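Local coordinates for protein transcriptional regulator, ROK family (Vibrio cholerae O1 biovar eltor, PDB 1Z05) that probably binds DNA as a zinc-containing ROK-family transcriptional regulator related to E. coli Mlc, at residues A[37-40]-A[41-45]; A[419-422]-A[423-427]. One frame throughout, in Å; residues are numbered along the deposited sequence.

Contact 1. Residues A[37-40]-A[41-45]; sequences KQIN and AGRVY
Arg-43 lies one turn beyond Ile-39 and Asn-40 on helix 35-51, and its side chain packs on Ile-39 and runs alongside Asn-40. CG stands anti to the carbonyl carbon, beside the backbone N (chi1 -71°), which brings Arg-43 CG to 3.3 Å from Ile-39 O. Arg-43 N donates to Ile-39 O at 3.0 Å, so stem and backbone of one residue close on the same carbonyl. Arg-43 CD passes Ile-39 CG2 at 4.2 Å, the two side chains running at a slant to one another. A bend at chi3 (72°) then swings the NE end round, and the guanidinium travels beside the Asn-40 side chain in the same direction. Asn-40 OD1 comes to the guanidinium edge, in its plane, but stays 3.9 Å from Arg-43 NH1, too far for a bond; the amide and guanidinium planes are turned 61° apart. The stronger hold on this group is Ser-63 O, which accepts a hydrogen bond from Arg-43 NH2. Val-44 rests CG2 3.4 Å from Asn-40 O, the acceptor of its own N-H, and Ala-41 CB sits 3.4 Å from Lys-37 O in the same way. Asn-40 additionally packs on Ile-36 of the second subunit. This is plain i to i+4 packing in the first helix of what is consistent with a winged helix-turn-helix domain, helices 35-51, 56-63 and 67-79 being followed by strands 83-86 and 99-103. Lys-37 leads off to a salt bridge with Glu-76 of helix 67-79. That helix also receives Asn-40 and Val-44 on Ile-73, whereas Gln-38 and Ala-41 face helix 421-428 and Tyr-45 reaches helix 407-418.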
ATOM      1  N   LYS A  37     -23.460   2.867   8.539  1.00 68.57           N
ATOM      2  CA  LYS A  37     -24.210   1.638   8.313  1.00 65.68           C
ATOM      3  C   LYS A  37     -23.509   0.750   7.292  1.00 62.46           C
ATOM      4  O   LYS A  37     -23.432  -0.467   7.470  1.00 61.88           O
ATOM      5  CB  LYS A  37     -25.625   1.964   7.819  1.00 66.14           C
ATOM      6  CG  LYS A  37     -26.523   2.666   8.837  1.00 67.02           C
ATOM      7  CD  LYS A  37     -27.855   3.080   8.213  1.00 66.60           C
ATOM      8  CE  LYS A  37     -28.748   1.878   7.912  1.00 67.35           C
ATOM      9  NZ  LYS A  37     -29.936   2.263   7.100  1.00 67.64           N
ATOM     10  N   GLN A  38     -22.994   1.385   6.238  1.00 58.53           N
ATOM     11  CA  GLN A  38     -22.348   0.712   5.114  1.00 54.21           C
ATOM     12  C   GLN A  38     -21.327  -0.336   5.561  1.00 51.24           C
ATOM     13  O   GLN A  38     -21.446  -1.508   5.202  1.00 49.02           O
ATOM     14  CB  GLN A  38     -21.685   1.748   4.205  1.00 54.77           C
ATOM     15  CG  GLN A  38     -21.235   1.225   2.860  1.00 53.35           C
ATOM     16  CD  GLN A  38     -20.467   2.256   2.051  1.00 55.28           C
ATOM     17  OE1 GLN A  38     -19.330   2.012   1.635  1.00 56.81           O
ATOM     18  NE2 GLN A  38     -21.080   3.416   1.824  1.00 54.84           N
ATOM     19  N   ILE A  39     -20.344   0.090   6.353  1.00 47.12           N
ATOM     20  CA  ILE A  39     -19.273  -0.796   6.819  1.00 44.62           C
ATOM     21  C   ILE A  39     -19.794  -2.027   7.577  1.00 42.18           C
ATOM     22  O   ILE A  39     -19.394  -3.159   7.293  1.00 41.44           O
ATOM     23  CB  ILE A  39     -18.206  -0.005   7.640  1.00 44.84           C
ATOM     24  CG1 ILE A  39     -17.247   0.734   6.693  1.00 45.56           C
ATOM     25  CG2 ILE A  39     -17.435  -0.909   8.605  1.00 45.51           C
ATOM     26  CD1 ILE A  39     -16.746  -0.101   5.500  1.00 49.68           C
ATOM     27  N   ASN A  40     -20.706  -1.805   8.514  1.00 39.88           N
ATOM     28  CA  ASN A  40     -21.242  -2.894   9.322  1.00 38.42           C
ATOM     29  C   ASN A  40     -22.115  -3.843   8.517  1.00 37.70           C
ATOM     30  O   ASN A  40     -22.070  -5.057   8.719  1.00 35.08           O
ATOM     31  CB  ASN A  40     -21.997  -2.346  10.529  1.00 38.89           C
ATOM     32  CG  ASN A  40     -21.071  -1.861  11.619  1.00 38.88           C
ATOM     33  OD1 ASN A  40     -19.908  -2.264  11.692  1.00 38.99           O
ATOM     34  ND2 ASN A  40     -21.583  -1.000  12.482  1.00 39.28           N
ATOM     35  N   ALA A  41     -22.892  -3.281   7.595  1.00 37.64           N
ATOM     36  CA  ALA A  41     -23.707  -4.083   6.689  1.00 38.21           C
ATOM     37  C   ALA A  41     -22.828  -5.009   5.853  1.00 37.95           C
ATOM     38  O   ALA A  41     -23.142  -6.183   5.707  1.00 37.02           O
ATOM     39  CB  ALA A  41     -24.562  -3.190   5.800  1.00 39.09           C
ATOM     40  N   GLY A  42     -21.715  -4.487   5.333  1.00 37.71           N
ATOM     41  CA  GLY A  42     -20.762  -5.322   4.589  1.00 37.44           C
ATOM     42  C   GLY A  42     -20.113  -6.412   5.432  1.00 36.49           C
ATOM     43  O   GLY A  42     -20.012  -7.553   5.000  1.00 37.40           O
ATOM     44  N   ARG A  43     -19.681  -6.062   6.640  1.00 36.50           N
ATOM     45  CA  ARG A  43     -19.092  -7.034   7.567  1.00 37.00           C
ATOM     46  C   ARG A  43     -20.049  -8.195   7.869  1.00 37.23           C
ATOM     47  O   ARG A  43     -19.651  -9.361   7.841  1.00 37.01           O
ATOM     48  CB  ARG A  43     -18.665  -6.349   8.864  1.00 36.26           C
ATOM     49  CG  ARG A  43     -17.443  -5.452   8.693  1.00 37.94           C
ATOM     50  CD  ARG A  43     -16.991  -4.817  10.015  1.00 40.25           C
ATOM     51  NE  ARG A  43     -16.378  -5.803  10.910  1.00 48.13           N
ATOM     52  CZ  ARG A  43     -16.811  -6.096  12.135  1.00 50.90           C
ATOM     53  NH1 ARG A  43     -17.860  -5.465  12.655  1.00 52.25           N
ATOM     54  NH2 ARG A  43     -16.174  -7.013  12.854  1.00 50.67           N
ATOM     55  N   VAL A  44     -21.306  -7.862   8.152  1.00 36.74           N
ATOM     56  CA  VAL A  44     -22.332  -8.871   8.440  1.00 37.37           C
ATOM     57  C   VAL A  44     -22.635  -9.732   7.209  1.00 36.44           C
ATOM     58  O   VAL A  44     -22.715 -10.955   7.305  1.00 36.68           O
ATOM     59  CB  VAL A  44     -23.620  -8.227   9.000  1.00 37.77           C
ATOM     60  CG1 VAL A  44     -24.792  -9.227   9.003  1.00 38.82           C
ATOM     61  CG2 VAL A  44     -23.372  -7.710  10.408  1.00 37.19           C
ATOM     62  N   TYR A  45     -22.785  -9.086   6.059  1.00 35.89           N
ATOM     63  CA  TYR A  45     -23.059  -9.800   4.808  1.00 35.42           C
ATOM     64  C   TYR A  45     -21.935 -10.775   4.425  1.00 35.01           C
ATOM     65  O   TYR A  45     -22.199 -11.902   3.958  1.00 35.44           O
ATOM     66  CB  TYR A  45     -23.300  -8.790   3.689  1.00 36.17           C
ATOM     67  CG  TYR A  45     -23.603  -9.427   2.369  1.00 36.09           C
ATOM     68  CD1 TYR A  45     -24.919  -9.767   2.026  1.00 37.32           C
ATOM     69  CD2 TYR A  45     -22.582  -9.705   1.454  1.00 35.97           C
ATOM     70  CE1 TYR A  45     -25.210 -10.362   0.793  1.00 38.12           C
ATOM     71  CE2 TYR A  45     -22.867 -10.311   0.222  1.00 36.72           C
ATOM     72  CZ  TYR A  45     -24.179 -10.635  -0.096  1.00 36.96           C
ATOM     73  OH  TYR A  45     -24.473 -11.208  -1.313  1.00 39.08           O
TER

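Contact 2. Residues A[419-422]-A[423-427]; sequences DGLL and LMKVV
Leu-423 and Met-424 close over Gly-420, the N-cap glycine from which the C-terminal helix 421-428 starts. The preceding helix 407-418 has just ended, and Gly-420 provides the break between the two: at phi 89° it leaves the helical region, a conformation glycine accommodates easily. Gly-420 O opens the new helix by accepting Met-424 N at 3.1 Å, and Leu-421 O and Leu-422 O continue the i to i+4 ladder; the middle bond, Lys-425 N to Leu-421 O, is the longest of the three at 3.3 Å.

The tightly packed part is the buried face formed by Leu-422 and Leu-423. Leu-423 holds CB 3.5 Å from Gly-420 O, and it also packs on Leu-417 of helix 407-418, Leu-77 of helix 67-79 and Tyr-45 of helix 35-51. Leu-422, with CG anti to the backbone N (chi1 -172°), sends its branches toward Ile-413, Ala-416 and Leu-417 of helix 407-418. Its CD1 is also the apolar partner of Val-426, though the 4.4 Å between Leu-422 CD1 and Val-426 CG2 makes this only a light touch.

The looser side carries Leu-421, which is exposed, and the partly exposed Lys-425. Their nearest side-chain approach, Leu-421 CD2 to Lys-425 CG, is 4.5 Å, and the lysine chain bends at chi2 and chi3 as it leads away. Closer packing here involves the backbone: Lys-425 CG stands 3.4 Å from Leu-421 O.

Met-424 belongs to neither side. It turns to helix 35-51, CG toward Gln-38 and CE toward Ala-41, and within its own helix Met-424 CG lies 3.4 Å from Gly-420 O.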
ATOM      1  N   ASP A 419     -17.670  -4.512   1.197  1.00 35.50           N
ATOM      2  CA  ASP A 419     -17.437  -3.171   1.722  1.00 35.86           C
ATOM      3  C   ASP A 419     -18.763  -2.529   2.129  1.00 36.02           C
ATOM      4  O   ASP A 419     -18.770  -1.525   2.839  1.00 36.49           O
ATOM      5  CB  ASP A 419     -16.695  -2.292   0.706  1.00 35.84           C
ATOM      6  CG  ASP A 419     -15.244  -2.725   0.486  1.00 37.53           C
ATOM      7  OD1 ASP A 419     -14.723  -3.559   1.261  1.00 37.83           O
ATOM      8  OD2 ASP A 419     -14.622  -2.225  -0.478  1.00 40.58           O
ATOM      9  N   GLY A 420     -19.875  -3.117   1.678  1.00 36.07           N
ATOM     10  CA  GLY A 420     -21.220  -2.652   2.021  1.00 36.95           C
ATOM     11  C   GLY A 420     -21.759  -1.595   1.073  1.00 39.34           C
ATOM     12  O   GLY A 420     -22.955  -1.277   1.106  1.00 38.68           O
ATOM     13  N   LEU A 421     -20.883  -1.047   0.228  1.00 39.12           N
ATOM     14  CA  LEU A 421     -21.274  -0.009  -0.732  1.00 40.65           C
ATOM     15  C   LEU A 421     -22.446  -0.448  -1.621  1.00 39.85           C
ATOM     16  O   LEU A 421     -23.446   0.263  -1.748  1.00 39.16           O
ATOM     17  CB  LEU A 421     -20.073   0.413  -1.597  1.00 40.98           C
ATOM     18  CG  LEU A 421     -20.184   1.697  -2.441  1.00 44.93           C
ATOM     19  CD1 LEU A 421     -18.825   2.377  -2.590  1.00 45.57           C
ATOM     20  CD2 LEU A 421     -20.800   1.447  -3.818  1.00 48.24           C
ATOM     21  N   LEU A 422     -22.310  -1.620  -2.232  1.00 38.79           N
ATOM     22  CA  LEU A 422     -23.314  -2.104  -3.170  1.00 37.49           C
ATOM     23  C   LEU A 422     -24.582  -2.546  -2.447  1.00 36.40           C
ATOM     24  O   LEU A 422     -25.682  -2.323  -2.950  1.00 36.50           O
ATOM     25  CB  LEU A 422     -22.758  -3.229  -4.047  1.00 36.78           C
ATOM     26  CG  LEU A 422     -23.655  -3.701  -5.196  1.00 37.19           C
ATOM     27  CD1 LEU A 422     -24.163  -2.517  -6.038  1.00 32.70           C
ATOM     28  CD2 LEU A 422     -22.910  -4.703  -6.058  1.00 36.69           C
ATOM     29  N   LEU A 423     -24.426  -3.149  -1.271  1.00 35.94           N
ATOM     30  CA  LEU A 423     -25.575  -3.503  -0.432  1.00 37.23           C
ATOM     31  C   LEU A 423     -26.484  -2.301  -0.191  1.00 38.80           C
ATOM     32  O   LEU A 423     -27.702  -2.403  -0.337  1.00 38.25           O
ATOM     33  CB  LEU A 423     -25.134  -4.058   0.925  1.00 37.28           C
ATOM     34  CG  LEU A 423     -24.331  -5.350   0.989  1.00 38.08           C
ATOM     35  CD1 LEU A 423     -24.037  -5.660   2.433  1.00 40.33           C
ATOM     36  CD2 LEU A 423     -25.081  -6.499   0.327  1.00 40.46           C
ATOM     37  N   MET A 424     -25.886  -1.165   0.159  1.00 39.13           N
ATOM     38  CA  MET A 424     -26.669   0.011   0.485  1.00 40.50           C
ATOM     39  C   MET A 424     -27.363   0.558  -0.757  1.00 40.50           C
ATOM     40  O   MET A 424     -28.502   1.009  -0.676  1.00 40.49           O
ATOM     41  CB  MET A 424     -25.810   1.074   1.179  1.00 42.86           C
ATOM     42  CG  MET A 424     -25.293   0.663   2.572  1.00 48.01           C
ATOM     43  SD  MET A 424     -26.575   0.351   3.825  1.00 60.58           S
ATOM     44  CE  MET A 424     -26.917  -1.397   3.620  1.00 54.98           C
ATOM     45  N   LYS A 425     -26.690   0.483  -1.904  1.00 39.17           N
ATOM     46  CA  LYS A 425     -27.308   0.858  -3.170  1.00 39.64           C
ATOM     47  C   LYS A 425     -28.516  -0.015  -3.502  1.00 39.65           C
ATOM     48  O   LYS A 425     -29.540   0.498  -3.950  1.00 39.08           O
ATOM     49  CB  LYS A 425     -26.289   0.851  -4.316  1.00 40.23           C
ATOM     50  CG  LYS A 425     -25.214   1.933  -4.188  1.00 40.43           C
ATOM     51  CD  LYS A 425     -25.695   3.309  -4.668  1.00 43.78           C
ATOM     52  CE  LYS A 425     -25.303   3.553  -6.124  1.00 45.69           C
ATOM     53  NZ  LYS A 425     -25.706   4.889  -6.657  1.00 42.14           N
ATOM     54  N   VAL A 426     -28.400  -1.319  -3.253  1.00 39.89           N
ATOM     55  CA  VAL A 426     -29.502  -2.262  -3.472  1.00 41.65           C
ATOM     56  C   VAL A 426     -30.649  -2.058  -2.465  1.00 42.75           C
ATOM     57  O   VAL A 426     -31.821  -2.116  -2.843  1.00 43.73           O
ATOM     58  CB  VAL A 426     -29.015  -3.744  -3.463  1.00 41.50           C
ATOM     59  CG1 VAL A 426     -30.186  -4.706  -3.628  1.00 41.49           C
ATOM     60  CG2 VAL A 426     -27.991  -3.980  -4.569  1.00 41.33           C
ATOM     61  N   VAL A 427     -30.306  -1.828  -1.197  1.00 44.02           N
ATOM     62  CA  VAL A 427     -31.295  -1.524  -0.150  1.00 44.98           C
ATOM     63  C   VAL A 427     -32.030  -0.222  -0.471  1.00 46.73           C
ATOM     64  O   VAL A 427     -33.258  -0.162  -0.408  1.00 47.80           O
ATOM     65  CB  VAL A 427     -30.633  -1.420   1.257  1.00 45.30           C
ATOM     66  CG1 VAL A 427     -31.552  -0.706   2.260  1.00 45.46           C
ATOM     67  CG2 VAL A 427     -30.232  -2.790   1.780  1.00 44.79           C
TER

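In the fold
Both contacts are local, each within a continuous run of nine residues, and contact 1 is complete long before contact 2 begins, so they follow in series without nesting or crossing. Contact 1 lies in the first modelled helix, 35-51. The chain then passes through helices 56-63 and 67-79 and the two five-stranded mixed sheets before helix 407-418 turns at 419-420 into contact 2, near the C terminus. There the first and last modelled helices come together, the centres of the contacts about 9 Å apart: Gln-38 CG packs 3.4 Å from Gly-420 C, and Tyr-45 CB 3.5 Å from Leu-423 CD1. Helix 67-79 touches both, joining them into one helical cluster.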